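Local coordinates for pyruvate formate-lyase 2 (Archaeoglobus fulgidus, PDB 2F3O), which probably acts as a lyase of the glycyl radical enzyme family, related to pyruvate formate-lyase and glycerol dehydratase, although its substrate and reaction are not established, at residues K310-V315 / R363-N368; I303-W308 / L356-R361; K448-A453 / E481-Q486. All coordinates share one frame; numbering follows the deposited sequence.

Contact 1 of 3, residues K310-V315 / R363-N368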
# COMPACT_ATOMS: atom_id res chain seq x y z
N LYS A 310 -27.73 -16.21 34.03
CA LYS A 310 -28.25 -15.08 33.27
C LYS A 310 -28.24 -15.27 31.77
O LYS A 310 -29.15 -14.80 31.11
CB LYS A 310 -27.62 -13.75 33.70
CG LYS A 310 -28.16 -13.28 35.04
CD LYS A 310 -27.96 -11.80 35.28
CE LYS A 310 -29.16 -11.02 34.77
NZ LYS A 310 -29.48 -9.86 35.64
N THR A 311 -27.28 -16.03 31.23
CA THR A 311 -27.26 -16.31 29.78
C THR A 311 -28.44 -17.15 29.28
O THR A 311 -28.58 -17.36 28.07
CB THR A 311 -25.96 -16.98 29.32
OG1 THR A 311 -26.02 -18.38 29.59
CG2 THR A 311 -24.76 -16.36 30.00
N ASN A 312 -29.28 -17.63 30.19
CA ASN A 312 -30.51 -18.33 29.84
C ASN A 312 -31.70 -17.40 29.60
O ASN A 312 -32.79 -17.88 29.30
CB ASN A 312 -30.90 -19.29 30.94
CG ASN A 312 -30.03 -20.50 30.98
OD1 ASN A 312 -30.25 -21.47 30.26
ND2 ASN A 312 -29.03 -20.48 31.87
N GLU A 313 -31.50 -16.10 29.75
CA GLU A 313 -32.58 -15.14 29.55
C GLU A 313 -32.98 -14.99 28.08
O GLU A 313 -34.10 -14.58 27.79
CB GLU A 313 -32.25 -13.79 30.20
CG GLU A 313 -32.16 -13.86 31.71
CD GLU A 313 -31.67 -12.56 32.36
OE1 GLU A 313 -31.47 -11.57 31.64
OE2 GLU A 313 -31.49 -12.54 33.60
N ILE A 314 -32.08 -15.31 27.15
CA ILE A 314 -32.47 -15.26 25.74
C ILE A 314 -32.72 -16.61 25.09
O ILE A 314 -32.15 -17.64 25.44
CB ILE A 314 -31.56 -14.40 24.80
CG1 ILE A 314 -30.15 -14.97 24.69
CG2 ILE A 314 -31.52 -12.97 25.24
CD1 ILE A 314 -29.38 -14.40 23.52
N VAL A 315 -33.59 -16.54 24.12
CA VAL A 315 -34.12 -17.66 23.43
C VAL A 315 -34.36 -16.96 22.08
O VAL A 315 -34.69 -15.77 22.06
CB VAL A 315 -35.40 -18.15 24.19
CG1 VAL A 315 -36.70 -17.76 23.49
CG2 VAL A 315 -35.35 -19.64 24.42
N ARG A 363 -26.77 -27.59 35.08
CA ARG A 363 -27.36 -28.36 33.97
C ARG A 363 -28.44 -27.65 33.16
O ARG A 363 -29.43 -28.27 32.80
CB ARG A 363 -27.90 -29.69 34.45
CG ARG A 363 -26.91 -30.38 35.30
CD ARG A 363 -27.12 -31.85 35.33
NE ARG A 363 -25.89 -32.51 35.77
CZ ARG A 363 -25.77 -33.83 35.92
NH1 ARG A 363 -26.81 -34.61 35.67
NH2 ARG A 363 -24.61 -34.35 36.27
N LEU A 364 -28.24 -26.35 32.91
CA LEU A 364 -29.19 -25.56 32.13
C LEU A 364 -28.76 -25.56 30.67
O LEU A 364 -27.64 -25.96 30.36
CB LEU A 364 -29.22 -24.14 32.65
CG LEU A 364 -29.62 -24.02 34.12
CD1 LEU A 364 -29.30 -22.62 34.62
CD2 LEU A 364 -31.10 -24.33 34.29
N ARG A 365 -29.64 -25.08 29.78
CA ARG A 365 -29.33 -25.06 28.35
C ARG A 365 -28.19 -24.10 27.99
O ARG A 365 -27.58 -24.24 26.93
CB ARG A 365 -30.57 -24.72 27.51
CG ARG A 365 -31.14 -23.33 27.73
CD ARG A 365 -32.25 -22.96 26.72
NE ARG A 365 -31.78 -22.19 25.56
CZ ARG A 365 -31.57 -20.87 25.55
NH1 ARG A 365 -31.74 -20.15 26.64
NH2 ARG A 365 -31.15 -20.27 24.44
N GLN A 366 -27.91 -23.15 28.87
CA GLN A 366 -26.97 -22.11 28.52
C GLN A 366 -26.12 -21.51 29.62
O GLN A 366 -26.64 -21.08 30.65
CB GLN A 366 -27.69 -20.90 27.86
CG GLN A 366 -28.11 -21.03 26.41
CD GLN A 366 -26.97 -21.10 25.44
OE1 GLN A 366 -25.90 -20.57 25.68
NE2 GLN A 366 -27.19 -21.75 24.31
N PRO A 367 -24.80 -21.70 29.51
CA PRO A 367 -23.92 -21.13 28.53
C PRO A 367 -23.46 -22.37 27.74
O PRO A 367 -23.64 -23.51 28.20
CB PRO A 367 -22.78 -20.53 29.36
CG PRO A 367 -23.00 -21.01 30.73
CD PRO A 367 -24.05 -22.09 30.70
N ASN A 368 -22.93 -22.21 26.55
CA ASN A 368 -22.40 -23.36 25.89
C ASN A 368 -21.01 -23.52 26.42
O ASN A 368 -20.13 -22.78 26.02
CB ASN A 368 -22.37 -23.18 24.39
CG ASN A 368 -22.39 -24.50 23.66
OD1 ASN A 368 -22.13 -25.54 24.26
ND2 ASN A 368 -22.72 -24.48 22.39
O HOH W 1 -33.27 -20.59 29.03

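Contact 2 of 3, residues I303-W308 / L356-R361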
# COMPACT_ATOMS: atom_id res chain seq x y z
N ILE A 303 -21.19 -16.12 42.45
CA ILE A 303 -20.93 -15.09 41.44
C ILE A 303 -20.93 -15.69 40.01
O ILE A 303 -21.63 -15.20 39.11
CB ILE A 303 -19.60 -14.37 41.74
CG1 ILE A 303 -19.74 -13.42 42.93
CG2 ILE A 303 -19.12 -13.59 40.58
CD1 ILE A 303 -18.42 -12.89 43.45
N LEU A 304 -20.19 -16.78 39.84
CA LEU A 304 -20.12 -17.46 38.55
C LEU A 304 -21.44 -18.10 38.20
O LEU A 304 -21.85 -18.07 37.05
CB LEU A 304 -19.03 -18.51 38.57
CG LEU A 304 -17.64 -17.90 38.74
CD1 LEU A 304 -16.65 -18.95 39.18
CD2 LEU A 304 -17.20 -17.21 37.45
N ALA A 305 -22.11 -18.64 39.21
CA ALA A 305 -23.44 -19.25 39.04
C ALA A 305 -24.45 -18.26 38.47
O ALA A 305 -25.22 -18.60 37.56
CB ALA A 305 -23.94 -19.83 40.35
N ASN A 306 -24.42 -17.04 39.00
CA ASN A 306 -25.28 -15.96 38.57
C ASN A 306 -25.10 -15.60 37.10
O ASN A 306 -26.07 -15.38 36.38
CB ASN A 306 -24.98 -14.74 39.41
CG ASN A 306 -26.14 -13.78 39.48
OD1 ASN A 306 -26.91 -13.58 38.54
ND2 ASN A 306 -26.28 -13.18 40.63
N LEU A 307 -23.83 -15.54 36.67
CA LEU A 307 -23.48 -15.30 35.27
C LEU A 307 -24.01 -16.41 34.35
O LEU A 307 -24.70 -16.12 33.37
CB LEU A 307 -21.96 -15.23 35.16
CG LEU A 307 -21.23 -14.31 34.17
CD1 LEU A 307 -19.84 -14.86 33.97
CD2 LEU A 307 -21.92 -14.21 32.85
N TRP A 308 -23.69 -17.66 34.68
CA TRP A 308 -24.16 -18.81 33.91
C TRP A 308 -25.67 -18.75 33.76
O TRP A 308 -26.18 -18.85 32.65
CB TRP A 308 -23.80 -20.11 34.61
CG TRP A 308 -22.56 -20.84 34.13
CD1 TRP A 308 -22.49 -22.17 33.79
CD2 TRP A 308 -21.22 -20.33 33.99
NE1 TRP A 308 -21.21 -22.50 33.42
CE2 TRP A 308 -20.41 -21.40 33.55
CE3 TRP A 308 -20.63 -19.07 34.19
CZ2 TRP A 308 -19.05 -21.25 33.31
CZ3 TRP A 308 -19.28 -18.93 33.95
CH2 TRP A 308 -18.51 -20.00 33.51
N LEU A 356 -16.26 -25.78 35.97
CA LEU A 356 -16.79 -27.10 35.64
C LEU A 356 -17.87 -27.47 36.64
O LEU A 356 -18.91 -28.01 36.27
CB LEU A 356 -15.66 -28.13 35.69
CG LEU A 356 -15.56 -29.34 34.75
CD1 LEU A 356 -14.79 -30.43 35.47
CD2 LEU A 356 -16.90 -29.90 34.25
N GLU A 357 -17.60 -27.17 37.92
CA GLU A 357 -18.53 -27.46 39.01
C GLU A 357 -19.86 -26.75 38.90
O GLU A 357 -20.89 -27.39 39.05
CB GLU A 357 -17.92 -27.08 40.35
CG GLU A 357 -17.20 -28.17 41.07
CD GLU A 357 -17.11 -27.84 42.55
OE1 GLU A 357 -15.97 -27.58 43.02
OE2 GLU A 357 -18.17 -27.79 43.22
N VAL A 358 -19.82 -25.44 38.66
CA VAL A 358 -21.04 -24.66 38.47
C VAL A 358 -21.80 -25.15 37.24
O VAL A 358 -23.02 -25.24 37.25
CB VAL A 358 -20.79 -23.12 38.48
CG1 VAL A 358 -19.55 -22.80 37.79
CG2 VAL A 358 -21.90 -22.35 37.82
N THR A 359 -21.06 -25.54 36.20
CA THR A 359 -21.68 -26.13 35.02
C THR A 359 -22.40 -27.43 35.36
O THR A 359 -23.54 -27.64 34.94
CB THR A 359 -20.65 -26.38 33.90
OG1 THR A 359 -20.09 -25.13 33.48
CG2 THR A 359 -21.32 -27.05 32.71
N ASP A 360 -21.74 -28.27 36.16
CA ASP A 360 -22.26 -29.59 36.53
C ASP A 360 -23.53 -29.48 37.38
O ASP A 360 -24.48 -30.26 37.20
CB ASP A 360 -21.19 -30.39 37.29
CG ASP A 360 -21.45 -31.92 37.26
OD1 ASP A 360 -22.41 -32.36 36.57
OD2 ASP A 360 -20.68 -32.66 37.93
N ARG A 361 -23.52 -28.51 38.29
CA ARG A 361 -24.63 -28.29 39.20
C ARG A 361 -25.85 -27.78 38.45
O ARG A 361 -26.96 -28.26 38.65
CB ARG A 361 -24.22 -27.31 40.31
CG ARG A 361 -25.39 -26.59 41.00
CD ARG A 361 -26.16 -27.48 41.99
NE ARG A 361 -27.10 -26.73 42.82
CZ ARG A 361 -26.76 -26.01 43.90
NH1 ARG A 361 -25.48 -25.93 44.28
NH2 ARG A 361 -27.69 -25.36 44.59

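Contact 3 of 3, residues K448-A453 / E481-Q486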
# COMPACT_ATOMS: atom_id res chain seq x y z
N LYS A 448 -26.77 -32.18 -1.86
CA LYS A 448 -27.29 -31.56 -3.05
C LYS A 448 -26.25 -31.49 -4.16
O LYS A 448 -26.61 -31.48 -5.33
CB LYS A 448 -27.87 -30.19 -2.71
CG LYS A 448 -28.84 -29.63 -3.74
CD LYS A 448 -29.98 -30.58 -4.03
CE LYS A 448 -30.98 -30.59 -2.90
NZ LYS A 448 -32.07 -31.56 -3.11
N ALA A 449 -24.96 -31.47 -3.82
CA ALA A 449 -23.91 -31.42 -4.84
C ALA A 449 -23.88 -32.71 -5.62
O ALA A 449 -23.81 -32.70 -6.84
CB ALA A 449 -22.56 -31.13 -4.22
N LEU A 450 -23.98 -33.82 -4.89
CA LEU A 450 -24.03 -35.16 -5.45
C LEU A 450 -25.29 -35.37 -6.28
O LEU A 450 -25.23 -35.97 -7.35
CB LEU A 450 -23.98 -36.18 -4.33
CG LEU A 450 -24.28 -37.63 -4.67
CD1 LEU A 450 -23.15 -38.24 -5.44
CD2 LEU A 450 -24.48 -38.37 -3.40
N GLU A 451 -26.41 -34.87 -5.78
CA GLU A 451 -27.67 -34.90 -6.51
C GLU A 451 -27.51 -34.19 -7.86
O GLU A 451 -27.87 -34.76 -8.89
CB GLU A 451 -28.78 -34.29 -5.64
CG GLU A 451 -30.18 -34.27 -6.21
CD GLU A 451 -31.23 -34.03 -5.14
OE1 GLU A 451 -32.34 -33.52 -5.43
OE2 GLU A 451 -30.96 -34.36 -3.97
N TYR A 452 -26.91 -33.00 -7.87
CA TYR A 452 -26.64 -32.28 -9.12
C TYR A 452 -25.64 -33.06 -9.98
O TYR A 452 -25.72 -33.06 -11.21
CB TYR A 452 -26.08 -30.89 -8.85
CG TYR A 452 -27.00 -29.90 -8.16
CD1 TYR A 452 -28.38 -29.97 -8.29
CD2 TYR A 452 -26.47 -28.86 -7.39
CE1 TYR A 452 -29.22 -29.04 -7.65
CE2 TYR A 452 -27.29 -27.92 -6.75
CZ TYR A 452 -28.67 -28.01 -6.88
OH TYR A 452 -29.46 -27.09 -6.23
N ALA A 453 -24.71 -33.74 -9.31
CA ALA A 453 -23.62 -34.43 -9.98
C ALA A 453 -24.09 -35.65 -10.74
O ALA A 453 -23.40 -36.11 -11.66
CB ALA A 453 -22.52 -34.81 -9.00
N GLU A 481 -15.14 -36.75 -10.56
CA GLU A 481 -14.77 -35.46 -11.15
C GLU A 481 -15.99 -34.56 -11.19
O GLU A 481 -15.92 -33.38 -10.82
CB GLU A 481 -14.25 -35.63 -12.57
CG GLU A 481 -12.99 -36.44 -12.69
CD GLU A 481 -12.86 -37.05 -14.08
OE1 GLU A 481 -13.73 -36.75 -14.93
OE2 GLU A 481 -11.91 -37.83 -14.31
N LYS A 482 -17.12 -35.12 -11.62
CA LYS A 482 -18.36 -34.39 -11.71
C LYS A 482 -18.85 -33.95 -10.33
O LYS A 482 -19.48 -32.91 -10.22
CB LYS A 482 -19.43 -35.21 -12.45
CG LYS A 482 -19.21 -35.27 -13.96
CD LYS A 482 -20.30 -36.07 -14.68
CE LYS A 482 -20.09 -36.07 -16.19
NZ LYS A 482 -19.17 -37.12 -16.71
N LEU A 483 -18.53 -34.72 -9.29
CA LEU A 483 -18.89 -34.36 -7.92
C LEU A 483 -18.08 -33.15 -7.42
O LEU A 483 -18.66 -32.14 -7.00
CB LEU A 483 -18.74 -35.56 -6.97
CG LEU A 483 -18.92 -35.34 -5.46
CD1 LEU A 483 -20.34 -34.93 -5.13
CD2 LEU A 483 -18.56 -36.58 -4.69
N ARG A 484 -16.75 -33.26 -7.52
CA ARG A 484 -15.80 -32.20 -7.16
C ARG A 484 -16.12 -30.88 -7.85
O ARG A 484 -16.04 -29.82 -7.24
CB ARG A 484 -14.38 -32.60 -7.54
CG ARG A 484 -13.28 -31.83 -6.83
CD ARG A 484 -12.03 -31.84 -7.69
NE ARG A 484 -10.81 -31.66 -6.92
CZ ARG A 484 -10.08 -32.66 -6.43
NH1 ARG A 484 -10.46 -33.91 -6.65
NH2 ARG A 484 -8.98 -32.42 -5.74
N GLU A 485 -16.49 -30.97 -9.11
CA GLU A 485 -16.87 -29.79 -9.83
C GLU A 485 -18.15 -29.21 -9.27
O GLU A 485 -18.29 -27.99 -9.21
CB GLU A 485 -17.05 -30.11 -11.30
CG GLU A 485 -17.07 -28.89 -12.19
CD GLU A 485 -17.24 -29.25 -13.65
OE1 GLU A 485 -16.56 -30.21 -14.10
OE2 GLU A 485 -18.05 -28.58 -14.33
N GLN A 486 -19.08 -30.06 -8.83
CA GLN A 486 -20.34 -29.55 -8.32
C GLN A 486 -20.23 -28.92 -6.94
O GLN A 486 -20.89 -27.92 -6.67
CB GLN A 486 -21.42 -30.62 -8.33
CG GLN A 486 -21.95 -30.94 -9.70
CD GLN A 486 -22.83 -29.86 -10.31
OE1 GLN A 486 -23.10 -28.82 -9.70
NE2 GLN A 486 -23.29 -30.12 -11.53

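Contact 1 of 3, residues K310-V315 / R363-N368
Asn312 is wedged against Leu364, Arg365 and Gln366 in the packed part of this meeting of two loops. Its OD1 lies 3.3 Å from Arg365 CG, and its amide rests against the Gln366 backbone; the asparagine and arginine side chains slide past each other in opposite directions, amide and guanidinium planes 71° apart. Arg365 supplies the polar clasp. A bend at chi3 (-95°) swings the guanidinium over to Ile314 O, to which Arg365 NH1 donates at 2.8 Å and NH2 adds a weak bond. Val315 CG2 covers one guanidinium face and Gln366 CG the opposite one. A water accepts from Arg365 NH1 at 2.9 Å and donates to Asn312 O, bridging the loops. Loop 363-368 leads from helix 350-362 into strand 368-373, part of the parallel portion of a sheet in the barrel core expected of glycyl radical enzymes; Asn368 ND2 hydrogen-bonds the carbonyl O of Gly752, the residue predicted to carry the glycyl radical. Gln366 NE2 hydrogen-bonds Asn332 OD1; the Gln366 side chain is about 7 Å from a bound glycerol. The looser side belongs to partly exposed Leu364, whose CD1 touches Asn312 ND2 at 3.5 Å with little area shared.

Contact 2 of 3, residues I303-W308 / L356-R361
Val358 and Thr359 meet Leu304, Ala305 and Trp308 where two helices that flank the core of the fold cross. Helix 350-362 is the connecting helix of a beta-alpha-beta crossover, running between the parallel neighbouring strands 334-338 and 368-373, and helix 297-310 packs against it in a buried contact. The axes of the two six-residue segments approach to 9.8 Å at a crossing angle of -54°, closest in backbone terms at Ala305 and Val358.

Apolar packing centres on Val358. Its CG2 methyl is anti to the backbone N, which aims it at the other helix, where it settles 3.7 Å from Ala305 CA; the small alanine lets the methyl come down onto the helix backbone. The second methyl, CG1, lies 4.4 Å from Leu304 CB. Leu304 in turn continues the apolar layer toward Leu354 and Met355 on the same opposing helix, and toward Phe250 on helix 250-267.

An aromatic contact uses the same valine. CG2 of Val358 sits over one face of the Trp308 indole, 4.2 Å from the centroid of the five-membered ring and 16° off its normal, a CH-pi interaction that leaves the ring's nitrogen edge available for a polar partner.

A single hydrogen bond completes the contact. Trp308 NE1 donates to Thr359 OG1 at 2.9 Å with an N-H...O angle of 150°, the hydroxyl lying somewhat out of the indole plane. With its oxygen placed beside the backbone N, Thr359 also hydrogen-bonds one turn back in its own helix, through OG1 to Met355 O.

Contact 3 of 3, residues K448-A453 / E481-Q486
Leu483 extends CG anti to its backbone N (chi1 173°), which carries its CD1 methyl across to Leu450, while Gln486 folds back at chi2 and brings its amide to Tyr452. These two residues, one turn apart, hold the seam between the helices from two positions. CD1 of Leu483 lies 3.7 Å from Leu450 CA and 3.9 Å from Leu450 CB, resting on the backbone of the shorter helix. At the other position Gln486 CB sits 3.5 Å from Ala449 O, and its CD comes to 3.7 Å from Tyr452 CB. The glutamine and tyrosine side chains cross at about a right angle, with the ring and amide planes 53° apart. Between the two, the Ala453 methyl rests against the opposing helix, 3.8 Å from Leu483 CA; with so small a side chain here, the axes come within 8.4 Å of each other at a crossing of 128°.

Both helices belong to the long connection between strands 435-445 and 535-543, parallel neighbours in a mixed sheet: helix 447-453 follows the first strand closely, and helix 477-508 comes later. Helix 545-560, just beyond the second strand, covers their shared side, where Val548 and Ser551 touch Leu450 and Leu552 touches Leu483.

No hydrogen bond joins the two segments; the amide of Gln486 is bonded outside them, NE2 donating to Ala468 O. Replacing Gln486 by an alanine would probably leave that carbonyl without its donor and open a gap beside Tyr452 CB and Ala453. At the margin Lys482 turns its ammonium to Asp478 on its own helix.

Contacts 1 and 2 are neighbours, their centres about 11 Å apart, and their segments alternate along the chain: helix 297-310 runs from 303-308 into the loop 310-315, and helix 350-362 runs from 356-361 into 363-368. They meet where Pro367 CG packs 3.3 Å from Trp308 CD1. The packing of the two helices thus continues into the loops that follow them, one of which enters strand 368-373 near Gly752. Contact 3 comes later in sequence and lies on the opposite side of the chain's centre, its centre about 40 Å and 47 Å from those of contacts 1 and 2. It shares no helix or sheet strand with them, and the nearest atoms are about 26 Å (contact 1) and 35 Å (contact 2) away.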